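Local coordinates for beta-Ala-His dipeptidase (Homo sapiens, PDB 3DLJ), which hydrolyses carnosine, anserine and other Xaa-His dipeptides as a secreted, zinc-dependent M20-family metallopeptidase, at residues Q29-W34 / Y127-V132; A141-G146 / M176-S181; N153-F158 / A476-M481; G259-S264 / P323-H328; G332-D335 / T339-V342. One frame throughout, in Å; residues are numbered along the deposited sequence.

How the contacts relate
Starting at the N terminus, contact 1 is the first to close, tying helix 24-35 to the chain just ahead of strand 130-132. Contact 2 follows in series, joining the start of helix 141-160 to the loop after strand 168-174 through two zinc ions; it touches contact 1 where Trp34 meets Lys145 and Leu31 packs on Lys145 and Gly146. Contact 3 begins further along the same helix, so it crosses contact 2, and its partner is the C-terminal helix 464-482. The long loop it completes encloses contacts 4 and 5, about 44 and 54 Å from it between centres: contact 4 joins the loop after helix 250-258 to strand 324-331, and contact 5 closes the loop following that strand.

Contact 1. Residues Q29-W34 / Y127-V132; sequences QTLKEW and YVLTEV
Leu129 lies against the backbone and side-chain base of Lys32, and Leu31 completes the apolar patch. The CB of Leu129 comes to 3.7 Å from the CA of Lys32, while its CD2 branch reaches 3.6 Å from the Lys32 N, so the leucine rests on the helix surface itself. CD2 also touches the CG of Leu31 at 4.2 Å, the two leucine side chains crossing at about a right angle. The aliphatic part of Lys32 slants across Leu129 until its CE stands 3.3 Å from the Leu129 O. A bend at chi4 then takes NZ to the neighbourhood of Val128, 4.3 Å from its CG1.

One water seals the polar side. It donates to the Lys32 O and to the Tyr127 O and accepts from the Leu129 N at 2.9 Å, linking the helix to the loop where the two make no direct hydrogen bond. Further out, Leu129 packs on Leu136, Leu31 packs on Lys145 and Leu149 of helix 141-160, and Glu131 forms a salt bridge with Arg464. The arrangement is helix-on-loop packing, with an N-terminal helix laid beside the entry to a small antiparallel sheet of strands 130-132, 135-137 and 461-463.

Contact 2. Residues A141-G146 / M176-S181; sequences ATDNKG and MEEAGS. With ZN (zinc ion), chain C; ZN (zinc ion), chain D.
The carboxylates of Asp143 and Glu178 approach from opposite directions, their planes 64° apart, and meet at a shared zinc ion, that of chain C. Asp143 has a zinc at each oxygen, the two ions lying slightly off its plane on opposite sides. Its OD2 binds the chain C zinc at 2.2 Å and its OD1 binds the chain D zinc at 2.0 Å, a bridge between metals 3.5 Å apart. Glu178 holds the chain C zinc unevenly: OE1 is at 2.1 Å, whereas OE2 is at 2.7 Å and also takes a hydrogen bond from Gln114. The like-charged oxygens Asp143 OD2 and Glu178 OE1, at 3.3 Å, can stay this close because both are bound to the same zinc ion, which would offset their repulsion. A water donating to both the Asp143 O and the Glu178 OE1 makes a second link.

His456 completes the protein ligands of the chain C zinc, and His110 and Asp206 those of the chain D zinc. The peptide bond joining Asp143 to Asn144 is cis. Glu177, its chain bent at chi2 (-84°), brings OE2 to 3.5 Å from the chain D zinc without binding it. This is the dinuclear zinc centre of an M20 peptidase. By similarity Glu177 is the proton acceptor, and its place beside the paired metals is consistent with activating a metal-bound water for attack on the peptide bond.

Contact 3. Residues N153-F158 / A476-M481; sequences NAVSAF and AFFLEM
Helices 153-158 and 476-481 cross steeply, at -76°, with their axes still 11.1 Å apart at closest approach. This is helix-to-helix packing in the catalytic domain, between parts of helices 141-160 and 464-482, and at such a separation the interval is spanned by side chains, chiefly the ring of Phe478. That ring leads with its far end: with CG anti to the carbonyl carbon (chi1 -62°), it extends towards helix 153-158 and is met by three residues there. CZ touches the CG2 branch of Val155 at 3.6 Å, CE1 comes to 4.0 Å from the CB of Ala154, and CD1 is approached by Phe158. Both aliphatic groups reach the ring obliquely, while the Val155 N lies in the ring plane at its edge.

The two phenylalanines make a slanted pair, centroids 5.8 Å apart and planes at 51°. Trp151 adds an edge-to-face partner to Phe478, and Phe158 also packs on Ala475 of the C-terminal helix and on Val16 of helix 13-22. An alanine in place of Phe478 is likely to open a gap between the helices and leave Val155 and Ala154 without the ring they touch, and Phe158 without its aromatic partner. All four touching residues are buried. The aromatic pair itself is closest where the CE1 of Phe158 stands at the edge of the Phe478 ring, 3.7 Å from its CD1.

Contact 4. Residues G259-S264 / P323-H328; sequences GSLVDS and PSLSIH
Leu325 reaches across from its strand to Leu261 and Val262, and the contact can be traced along its side chain. Its CB points towards the loop 259-264, and with chi1 at -172° CG swings opposite the backbone N and sends both methyl branches forward to do the touching. CD1 presses on the CB of Leu261 at 3.8 Å and also lies 3.9 Å from the Leu261 O. CD2 straddles the pair, 4.2 Å from the same Leu261 CB and 4.3 Å from the CG1 of Val262. The fork of the leucine thus sits against two successive residues of the loop.

Around this pair, Leu325 also packs on Ile268 and on Ile353 of the neighbouring strand 346-355. Leu261 turns the rest of its side chain to His371 and Leu372 of helix 361-377 and to Phe351, and its backbone is hydrogen-bonded to Leu269. The loop that follows helix 250-258 is thereby laid over one side of strand 324-331, whose backbone pairs antiparallel with 346-355. Far from the zinc site, this is the hydrophobic layering of an alpha/beta sandwich, with helices and their connecting loops covering a sheet, as in the lid domain of M20 peptidases.

Contact 5. Residues G332-D335 / T339-V342; sequences GAFD and TKTV
The ring of Phe334 is overlain by the CB of Lys340, which sits almost exactly above its middle, 3.3 Å from the ring centroid and 6° off the normal: a CH-pi contact made with the face of the ring. The lysine chain then runs on past one side of the ring, and its CD is 3.7 Å from the CD1 of Phe334. Beyond that the side chain is extended and its end leads away, so the ammonium group has no part in the overlap. Over the same face, towards the rim at CE2, the backbone closes in, the Lys340 N 3.3 Å from the Phe334 CE2, with the Thr339 N approaching obliquely.

A first torsion of 177° puts Phe334 into this place, holding its ring out from the backbone towards the returning chain. At its base, CB meets the CG1 of Val342 at 3.9 Å, so the side chain is touched both at its root and over its face. A serine in place of Phe334 would probably lose the face on which Lys340 lies and leave the two limbs of the loop freer to move apart.

Beyond the pair, Val342 rests on Asp237 and Ala333 on Pro344. The site is on the surface, remote from the zinc ions, and the limbs are separated by just three residues. It is a CH-pi contact across the loop joining strand 324-331 to strands 342-343 and 346-355, the last of which pairs antiparallel with the first: the connection of a long beta-hairpin.

Contact 1. Residues Q29-W34 / Y127-V132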
# COMPACT_ATOMS: atom_id res chain seq x y z
N GLN A 29 -16.58 -0.59 -16.54
CA GLN A 29 -17.83 -0.92 -15.87
C GLN A 29 -17.62 -2.05 -14.88
O GLN A 29 -18.23 -2.04 -13.82
CB GLN A 29 -18.93 -1.27 -16.90
CG GLN A 29 -20.18 -1.87 -16.29
CD GLN A 29 -21.00 -0.87 -15.47
OE1 GLN A 29 -21.00 0.34 -15.74
NE2 GLN A 29 -21.69 -1.37 -14.46
N THR A 30 -16.78 -3.03 -15.20
CA THR A 30 -16.45 -4.05 -14.21
C THR A 30 -15.80 -3.40 -12.99
O THR A 30 -16.15 -3.73 -11.85
CB THR A 30 -15.54 -5.15 -14.76
OG1 THR A 30 -16.19 -5.77 -15.87
CG2 THR A 30 -15.27 -6.20 -13.69
N LEU A 31 -14.88 -2.46 -13.20
CA LEU A 31 -14.28 -1.78 -12.07
C LEU A 31 -15.33 -1.04 -11.23
O LEU A 31 -15.29 -1.10 -10.01
CB LEU A 31 -13.14 -0.86 -12.53
CG LEU A 31 -12.41 -0.09 -11.42
CD1 LEU A 31 -11.85 -1.03 -10.36
CD2 LEU A 31 -11.30 0.81 -12.02
N LYS A 32 -16.25 -0.33 -11.89
CA LYS A 32 -17.38 0.33 -11.22
C LYS A 32 -18.16 -0.65 -10.33
O LYS A 32 -18.49 -0.33 -9.18
CB LYS A 32 -18.30 0.97 -12.28
CG LYS A 32 -19.49 1.76 -11.70
CD LYS A 32 -20.18 2.58 -12.81
CE LYS A 32 -20.94 3.79 -12.23
NZ LYS A 32 -22.34 3.43 -11.84
N GLU A 33 -18.42 -1.85 -10.86
CA GLU A 33 -19.11 -2.91 -10.13
C GLU A 33 -18.29 -3.47 -8.98
O GLU A 33 -18.84 -3.78 -7.93
CB GLU A 33 -19.51 -4.05 -11.05
CG GLU A 33 -20.62 -3.69 -12.03
CD GLU A 33 -20.74 -4.68 -13.18
OE1 GLU A 33 -21.52 -4.38 -14.11
OE2 GLU A 33 -20.08 -5.75 -13.17
N TRP A 34 -16.98 -3.62 -9.16
CA TRP A 34 -16.15 -4.12 -8.05
C TRP A 34 -15.99 -3.08 -6.92
O TRP A 34 -16.01 -3.44 -5.77
CB TRP A 34 -14.78 -4.65 -8.53
CG TRP A 34 -14.83 -6.02 -9.17
CD1 TRP A 34 -15.88 -6.58 -9.85
CD2 TRP A 34 -13.76 -6.98 -9.24
NE1 TRP A 34 -15.54 -7.82 -10.32
CE2 TRP A 34 -14.24 -8.10 -9.96
CE3 TRP A 34 -12.44 -7.00 -8.76
CZ2 TRP A 34 -13.46 -9.24 -10.20
CZ3 TRP A 34 -11.65 -8.13 -9.00
CH2 TRP A 34 -12.17 -9.24 -9.72
N TYR A 127 -18.09 4.94 -3.19
CA TYR A 127 -18.39 3.61 -3.70
C TYR A 127 -19.17 3.62 -5.02
O TYR A 127 -19.66 2.58 -5.48
CB TYR A 127 -19.09 2.77 -2.62
CG TYR A 127 -18.18 2.45 -1.46
CD1 TYR A 127 -18.36 3.06 -0.19
CD2 TYR A 127 -17.10 1.59 -1.63
CE1 TYR A 127 -17.49 2.78 0.88
CE2 TYR A 127 -16.23 1.31 -0.56
CZ TYR A 127 -16.42 1.90 0.67
OH TYR A 127 -15.54 1.59 1.68
N VAL A 128 -19.28 4.80 -5.62
CA VAL A 128 -19.84 4.92 -6.98
C VAL A 128 -18.71 5.43 -7.87
O VAL A 128 -18.39 6.62 -7.81
CB VAL A 128 -21.05 5.91 -7.04
CG1 VAL A 128 -21.54 6.05 -8.49
CG2 VAL A 128 -22.20 5.47 -6.13
N LEU A 129 -18.11 4.55 -8.68
CA LEU A 129 -17.02 4.98 -9.60
C LEU A 129 -17.56 6.09 -10.51
O LEU A 129 -18.54 5.89 -11.21
CB LEU A 129 -16.45 3.81 -10.43
CG LEU A 129 -15.13 4.00 -11.20
CD1 LEU A 129 -13.89 3.88 -10.27
CD2 LEU A 129 -14.99 3.02 -12.39
N THR A 130 -16.93 7.26 -10.45
CA THR A 130 -17.36 8.44 -11.20
C THR A 130 -16.18 8.90 -12.07
O THR A 130 -15.09 9.15 -11.56
CB THR A 130 -17.82 9.57 -10.21
OG1 THR A 130 -18.79 9.06 -9.27
CG2 THR A 130 -18.42 10.78 -10.94
N GLU A 131 -16.38 8.98 -13.38
CA GLU A 131 -15.30 9.46 -14.25
C GLU A 131 -15.39 10.95 -14.40
O GLU A 131 -16.44 11.48 -14.73
CB GLU A 131 -15.36 8.80 -15.64
CG GLU A 131 -14.14 9.12 -16.50
CD GLU A 131 -13.94 8.18 -17.68
OE1 GLU A 131 -14.86 7.39 -18.00
OE2 GLU A 131 -12.86 8.22 -18.29
N VAL A 132 -14.28 11.64 -14.16
CA VAL A 132 -14.21 13.09 -14.33
C VAL A 132 -12.89 13.37 -15.02
O VAL A 132 -11.84 13.01 -14.49
CB VAL A 132 -14.27 13.86 -12.96
CG1 VAL A 132 -14.17 15.35 -13.17
CG2 VAL A 132 -15.58 13.53 -12.17
O HOH W 1 -19.05 1.86 -8.23

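Contact 2. Residues A141-G146 / M176-S181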
# COMPACT_ATOMS: atom_id res chain seq x y z
N ALA A 141 -10.07 2.24 -6.35
CA ALA A 141 -9.81 2.41 -7.79
C ALA A 141 -8.36 2.11 -8.15
O ALA A 141 -8.10 1.38 -9.10
CB ALA A 141 -10.19 3.82 -8.28
N THR A 142 -7.43 2.68 -7.39
CA THR A 142 -6.00 2.39 -7.52
C THR A 142 -5.53 1.32 -6.48
O THR A 142 -4.68 0.49 -6.78
CB THR A 142 -5.13 3.68 -7.41
OG1 THR A 142 -3.99 3.57 -8.28
CG2 THR A 142 -4.63 3.91 -5.99
N ASP A 143 -6.13 1.33 -5.30
CA ASP A 143 -5.69 0.48 -4.16
C ASP A 143 -6.81 -0.45 -3.61
O ASP A 143 -7.50 -0.08 -2.66
CB ASP A 143 -5.18 1.42 -3.05
CG ASP A 143 -4.49 0.70 -1.89
OD1 ASP A 143 -4.19 -0.51 -2.00
OD2 ASP A 143 -4.25 1.38 -0.86
N ASN A 144 -7.01 -1.65 -4.16
CA ASN A 144 -6.21 -2.25 -5.23
C ASN A 144 -7.05 -2.93 -6.34
O ASN A 144 -6.57 -3.85 -6.99
CB ASN A 144 -5.26 -3.27 -4.60
CG ASN A 144 -4.13 -3.68 -5.52
OD1 ASN A 144 -3.77 -4.86 -5.58
ND2 ASN A 144 -3.55 -2.71 -6.23
N LYS A 145 -8.28 -2.47 -6.58
CA LYS A 145 -9.21 -3.16 -7.51
C LYS A 145 -8.85 -2.87 -8.97
O LYS A 145 -8.89 -3.77 -9.82
CB LYS A 145 -10.67 -2.81 -7.19
CG LYS A 145 -11.17 -3.45 -5.87
CD LYS A 145 -12.42 -2.79 -5.29
CE LYS A 145 -12.93 -3.59 -4.11
NZ LYS A 145 -14.15 -2.98 -3.47
N GLY A 146 -8.47 -1.63 -9.26
CA GLY A 146 -7.98 -1.24 -10.60
C GLY A 146 -6.87 -2.13 -11.14
O GLY A 146 -7.01 -2.73 -12.20
N MET A 176 -7.59 -9.07 3.30
CA MET A 176 -7.22 -8.45 4.58
C MET A 176 -5.93 -7.62 4.57
O MET A 176 -5.29 -7.46 5.61
CB MET A 176 -7.11 -9.52 5.70
CG MET A 176 -8.40 -10.22 6.06
SD MET A 176 -9.62 -9.16 6.89
CE MET A 176 -8.83 -8.96 8.49
N GLU A 177 -5.54 -7.09 3.41
CA GLU A 177 -4.26 -6.38 3.29
C GLU A 177 -4.23 -5.09 4.10
O GLU A 177 -3.20 -4.75 4.70
CB GLU A 177 -3.95 -6.10 1.83
CG GLU A 177 -2.52 -5.64 1.53
CD GLU A 177 -2.33 -4.14 1.73
OE1 GLU A 177 -1.17 -3.73 1.92
OE2 GLU A 177 -3.33 -3.38 1.72
N GLU A 178 -5.35 -4.36 4.09
CA GLU A 178 -5.49 -3.10 4.84
C GLU A 178 -5.61 -3.31 6.36
O GLU A 178 -5.60 -2.34 7.12
CB GLU A 178 -6.70 -2.31 4.33
CG GLU A 178 -6.69 -2.04 2.84
CD GLU A 178 -5.63 -1.05 2.42
OE1 GLU A 178 -5.57 -0.75 1.22
OE2 GLU A 178 -4.86 -0.54 3.28
N ALA A 179 -5.74 -4.56 6.78
CA ALA A 179 -5.78 -4.91 8.19
C ALA A 179 -4.70 -5.94 8.53
O ALA A 179 -4.97 -6.93 9.20
CB ALA A 179 -7.18 -5.42 8.53
N GLY A 180 -3.47 -5.72 8.05
CA GLY A 180 -2.31 -6.53 8.44
C GLY A 180 -2.19 -7.95 7.87
O GLY A 180 -1.43 -8.77 8.39
N SER A 181 -2.93 -8.23 6.79
CA SER A 181 -2.91 -9.56 6.14
C SER A 181 -3.07 -10.74 7.12
O SER A 181 -2.34 -11.73 7.04
CB SER A 181 -1.65 -9.73 5.28
OG SER A 181 -1.58 -8.69 4.31
ZN ZN C . -3.79 0.27 0.94
ZN ZN D . -3.04 -2.03 -1.55
O HOH W 2 -7.52 0.58 -0.08

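Contact 3. Residues N153-F158 / A476-M481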
# COMPACT_ATOMS: atom_id res chain seq x y z
N ASN A 153 -8.11 -8.52 -16.66
CA ASN A 153 -8.60 -8.13 -17.97
C ASN A 153 -7.59 -8.49 -19.08
O ASN A 153 -8.00 -8.99 -20.10
CB ASN A 153 -8.99 -6.64 -18.01
CG ASN A 153 -10.22 -6.32 -17.13
OD1 ASN A 153 -10.99 -7.18 -16.80
ND2 ASN A 153 -10.38 -5.06 -16.77
N ALA A 154 -6.29 -8.23 -18.87
CA ALA A 154 -5.23 -8.71 -19.77
C ALA A 154 -5.35 -10.22 -20.10
O ALA A 154 -5.30 -10.61 -21.28
CB ALA A 154 -3.83 -8.37 -19.22
N VAL A 155 -5.47 -11.05 -19.07
CA VAL A 155 -5.66 -12.49 -19.24
C VAL A 155 -6.91 -12.79 -20.06
O VAL A 155 -6.89 -13.64 -20.94
CB VAL A 155 -5.76 -13.24 -17.88
CG1 VAL A 155 -6.18 -14.69 -18.11
CG2 VAL A 155 -4.44 -13.21 -17.14
N SER A 156 -7.99 -12.07 -19.77
CA SER A 156 -9.27 -12.26 -20.43
C SER A 156 -9.24 -11.88 -21.93
O SER A 156 -10.07 -12.35 -22.69
CB SER A 156 -10.37 -11.51 -19.68
OG SER A 156 -10.44 -10.16 -20.14
N ALA A 157 -8.28 -11.05 -22.34
CA ALA A 157 -8.07 -10.74 -23.76
C ALA A 157 -7.48 -11.91 -24.56
O ALA A 157 -7.98 -12.21 -25.64
CB ALA A 157 -7.22 -9.49 -23.92
N PHE A 158 -6.43 -12.56 -24.04
CA PHE A 158 -5.86 -13.79 -24.63
C PHE A 158 -6.91 -14.92 -24.64
O PHE A 158 -7.01 -15.68 -25.59
CB PHE A 158 -4.63 -14.28 -23.84
CG PHE A 158 -3.39 -13.44 -24.01
CD1 PHE A 158 -3.21 -12.29 -23.27
CD2 PHE A 158 -2.38 -13.83 -24.89
CE1 PHE A 158 -2.05 -11.52 -23.41
CE2 PHE A 158 -1.23 -13.06 -25.04
CZ PHE A 158 -1.08 -11.90 -24.28
N ALA A 476 1.78 -7.48 -22.60
CA ALA A 476 3.16 -7.53 -23.09
C ALA A 476 4.10 -8.32 -22.15
O ALA A 476 5.00 -9.06 -22.62
CB ALA A 476 3.70 -6.10 -23.30
N PHE A 477 3.87 -8.17 -20.85
CA PHE A 477 4.70 -8.74 -19.80
C PHE A 477 4.60 -10.27 -19.78
O PHE A 477 5.63 -10.95 -19.64
CB PHE A 477 4.31 -8.12 -18.45
CG PHE A 477 5.09 -8.64 -17.28
CD1 PHE A 477 6.44 -8.32 -17.12
CD2 PHE A 477 4.47 -9.43 -16.32
CE1 PHE A 477 7.16 -8.78 -16.01
CE2 PHE A 477 5.19 -9.90 -15.22
CZ PHE A 477 6.54 -9.57 -15.06
N PHE A 478 3.38 -10.80 -19.93
CA PHE A 478 3.18 -12.25 -20.06
C PHE A 478 4.17 -12.82 -21.08
O PHE A 478 4.82 -13.85 -20.84
CB PHE A 478 1.76 -12.62 -20.51
CG PHE A 478 0.68 -12.20 -19.56
CD1 PHE A 478 -0.64 -12.10 -20.01
CD2 PHE A 478 0.95 -11.88 -18.25
CE1 PHE A 478 -1.66 -11.70 -19.16
CE2 PHE A 478 -0.07 -11.47 -17.39
CZ PHE A 478 -1.38 -11.38 -17.85
N LEU A 479 4.26 -12.12 -22.21
CA LEU A 479 5.06 -12.53 -23.34
C LEU A 479 6.56 -12.44 -23.01
O LEU A 479 7.33 -13.32 -23.37
CB LEU A 479 4.69 -11.71 -24.58
CG LEU A 479 5.20 -12.15 -25.95
CD1 LEU A 479 4.65 -13.52 -26.36
CD2 LEU A 479 4.84 -11.10 -27.01
N GLU A 480 6.95 -11.40 -22.29
CA GLU A 480 8.35 -11.21 -21.91
C GLU A 480 8.86 -12.25 -20.91
O GLU A 480 9.98 -12.72 -21.01
CB GLU A 480 8.57 -9.78 -21.39
CG GLU A 480 8.46 -8.71 -22.47
CD GLU A 480 9.63 -8.71 -23.44
OE1 GLU A 480 10.63 -9.44 -23.22
OE2 GLU A 480 9.56 -7.95 -24.43
N MET A 481 8.02 -12.61 -19.94
CA MET A 481 8.34 -13.69 -19.00
C MET A 481 8.55 -15.05 -19.69
O MET A 481 9.39 -15.84 -19.25
CB MET A 481 7.27 -13.81 -17.90
CG MET A 481 7.30 -12.71 -16.84
SD MET A 481 8.84 -12.47 -15.89
CE MET A 481 9.45 -14.15 -15.62

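Contact 4. Residues G259-S264 / P323-H328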
# COMPACT_ATOMS: atom_id res chain seq x y z
N GLY A 259 5.12 16.56 20.55
CA GLY A 259 5.90 17.71 20.15
C GLY A 259 7.40 17.58 20.33
O GLY A 259 8.15 18.44 19.88
N SER A 260 7.84 16.51 20.98
CA SER A 260 9.25 16.27 21.28
C SER A 260 9.96 15.40 20.21
O SER A 260 11.14 15.10 20.34
CB SER A 260 9.35 15.57 22.64
OG SER A 260 9.07 14.17 22.50
N LEU A 261 9.22 14.99 19.18
CA LEU A 261 9.65 13.94 18.25
C LEU A 261 10.39 14.41 17.00
O LEU A 261 11.29 13.73 16.53
CB LEU A 261 8.45 13.07 17.83
CG LEU A 261 7.81 12.16 18.89
CD1 LEU A 261 6.43 11.71 18.45
CD2 LEU A 261 8.69 10.97 19.31
N VAL A 262 9.99 15.56 16.46
CA VAL A 262 10.48 16.04 15.16
C VAL A 262 10.56 17.57 15.19
O VAL A 262 9.78 18.24 15.88
CB VAL A 262 9.58 15.49 13.99
CG1 VAL A 262 8.15 16.07 14.04
CG2 VAL A 262 10.21 15.75 12.62
N ASP A 263 11.50 18.17 14.47
CA ASP A 263 11.53 19.63 14.47
C ASP A 263 10.89 20.23 13.21
O ASP A 263 10.36 19.49 12.36
CB ASP A 263 12.93 20.17 14.80
CG ASP A 263 13.92 20.00 13.66
OD1 ASP A 263 13.53 19.66 12.53
OD2 ASP A 263 15.13 20.23 13.90
N SER A 264 10.91 21.56 13.09
CA SER A 264 10.25 22.21 11.94
C SER A 264 10.90 21.90 10.58
O SER A 264 10.26 22.07 9.54
CB SER A 264 10.08 23.73 12.14
OG SER A 264 11.33 24.38 12.39
N PRO A 323 15.04 8.22 6.93
CA PRO A 323 13.86 7.93 7.73
C PRO A 323 12.95 9.17 7.82
O PRO A 323 13.40 10.28 7.57
CB PRO A 323 14.46 7.58 9.11
CG PRO A 323 15.73 8.30 9.15
CD PRO A 323 16.26 8.29 7.75
N SER A 324 11.68 8.98 8.15
CA SER A 324 10.78 10.09 8.26
C SER A 324 9.82 9.81 9.41
O SER A 324 9.55 8.63 9.72
CB SER A 324 10.01 10.29 6.94
OG SER A 324 9.04 9.27 6.74
N LEU A 325 9.33 10.86 10.05
CA LEU A 325 8.40 10.71 11.16
C LEU A 325 7.11 11.49 10.89
O LEU A 325 7.16 12.68 10.56
CB LEU A 325 9.06 11.13 12.48
CG LEU A 325 8.27 10.85 13.78
CD1 LEU A 325 9.21 10.80 14.93
CD2 LEU A 325 7.14 11.88 14.05
N SER A 326 5.96 10.81 11.00
CA SER A 326 4.65 11.43 10.81
C SER A 326 3.73 11.20 12.00
O SER A 326 3.58 10.07 12.46
CB SER A 326 3.97 10.87 9.55
OG SER A 326 4.73 11.20 8.41
N ILE A 327 3.11 12.27 12.48
CA ILE A 327 2.11 12.16 13.53
C ILE A 327 0.76 12.08 12.84
O ILE A 327 0.42 12.94 12.03
CB ILE A 327 2.17 13.36 14.54
CG1 ILE A 327 3.54 13.41 15.24
CG2 ILE A 327 1.05 13.26 15.57
CD1 ILE A 327 3.98 14.86 15.54
N HIS A 328 0.04 11.01 13.15
CA HIS A 328 -1.20 10.66 12.47
C HIS A 328 -2.43 11.23 13.17
O HIS A 328 -3.35 11.65 12.51
CB HIS A 328 -1.31 9.11 12.36
CG HIS A 328 -0.11 8.46 11.73
ND1 HIS A 328 0.40 8.86 10.51
CD2 HIS A 328 0.70 7.48 12.16
CE1 HIS A 328 1.45 8.12 10.21
NE2 HIS A 328 1.66 7.28 11.20

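Contact 5. Residues G332-D335 / T339-V342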
# COMPACT_ATOMS: atom_id res chain seq x y z
N GLY A 332 -9.30 9.31 21.64
CA GLY A 332 -9.86 9.45 22.99
C GLY A 332 -10.20 10.86 23.43
O GLY A 332 -10.69 11.05 24.55
N ALA A 333 -9.91 11.83 22.57
CA ALA A 333 -10.20 13.25 22.80
C ALA A 333 -11.40 13.75 21.98
O ALA A 333 -12.11 12.95 21.36
CB ALA A 333 -8.92 14.14 22.50
N PHE A 334 -11.62 15.06 21.98
CA PHE A 334 -12.73 15.62 21.22
C PHE A 334 -12.34 15.90 19.77
O PHE A 334 -11.59 16.84 19.51
CB PHE A 334 -13.25 16.91 21.87
CG PHE A 334 -14.35 17.56 21.07
CD1 PHE A 334 -15.53 16.87 20.81
CD2 PHE A 334 -14.21 18.85 20.58
CE1 PHE A 334 -16.53 17.45 20.07
CE2 PHE A 334 -15.20 19.42 19.83
CZ PHE A 334 -16.36 18.74 19.58
N ASP A 335 -12.86 15.09 18.84
CA ASP A 335 -12.39 15.05 17.46
C ASP A 335 -13.51 15.29 16.45
O ASP A 335 -13.29 15.26 15.25
CB ASP A 335 -11.66 13.72 17.17
CG ASP A 335 -12.45 12.47 17.66
OD1 ASP A 335 -11.83 11.56 18.26
OD2 ASP A 335 -13.67 12.39 17.46
N THR A 339 -17.40 22.63 19.55
CA THR A 339 -16.71 23.26 20.65
C THR A 339 -16.99 22.58 22.00
O THR A 339 -17.50 23.22 22.93
CB THR A 339 -17.18 24.74 20.78
OG1 THR A 339 -18.62 24.79 20.73
CG2 THR A 339 -16.64 25.59 19.68
N LYS A 340 -16.65 21.30 22.13
CA LYS A 340 -16.89 20.58 23.38
C LYS A 340 -15.87 21.02 24.41
O LYS A 340 -14.69 21.10 24.11
CB LYS A 340 -16.81 19.07 23.17
CG LYS A 340 -17.15 18.20 24.38
CD LYS A 340 -17.38 16.75 23.96
CE LYS A 340 -17.73 15.87 25.16
NZ LYS A 340 -17.71 14.44 24.73
N THR A 341 -16.36 21.32 25.62
CA THR A 341 -15.52 21.70 26.76
C THR A 341 -15.22 20.50 27.71
O THR A 341 -15.91 20.27 28.74
CB THR A 341 -16.12 22.91 27.53
OG1 THR A 341 -17.54 22.75 27.66
CG2 THR A 341 -15.86 24.21 26.80
N VAL A 342 -14.18 19.76 27.33
CA VAL A 342 -13.87 18.47 27.93
C VAL A 342 -12.36 18.35 28.15
O VAL A 342 -11.57 18.76 27.31
CB VAL A 342 -14.43 17.28 27.04
CG1 VAL A 342 -13.67 17.15 25.71
CG2 VAL A 342 -14.44 15.95 27.82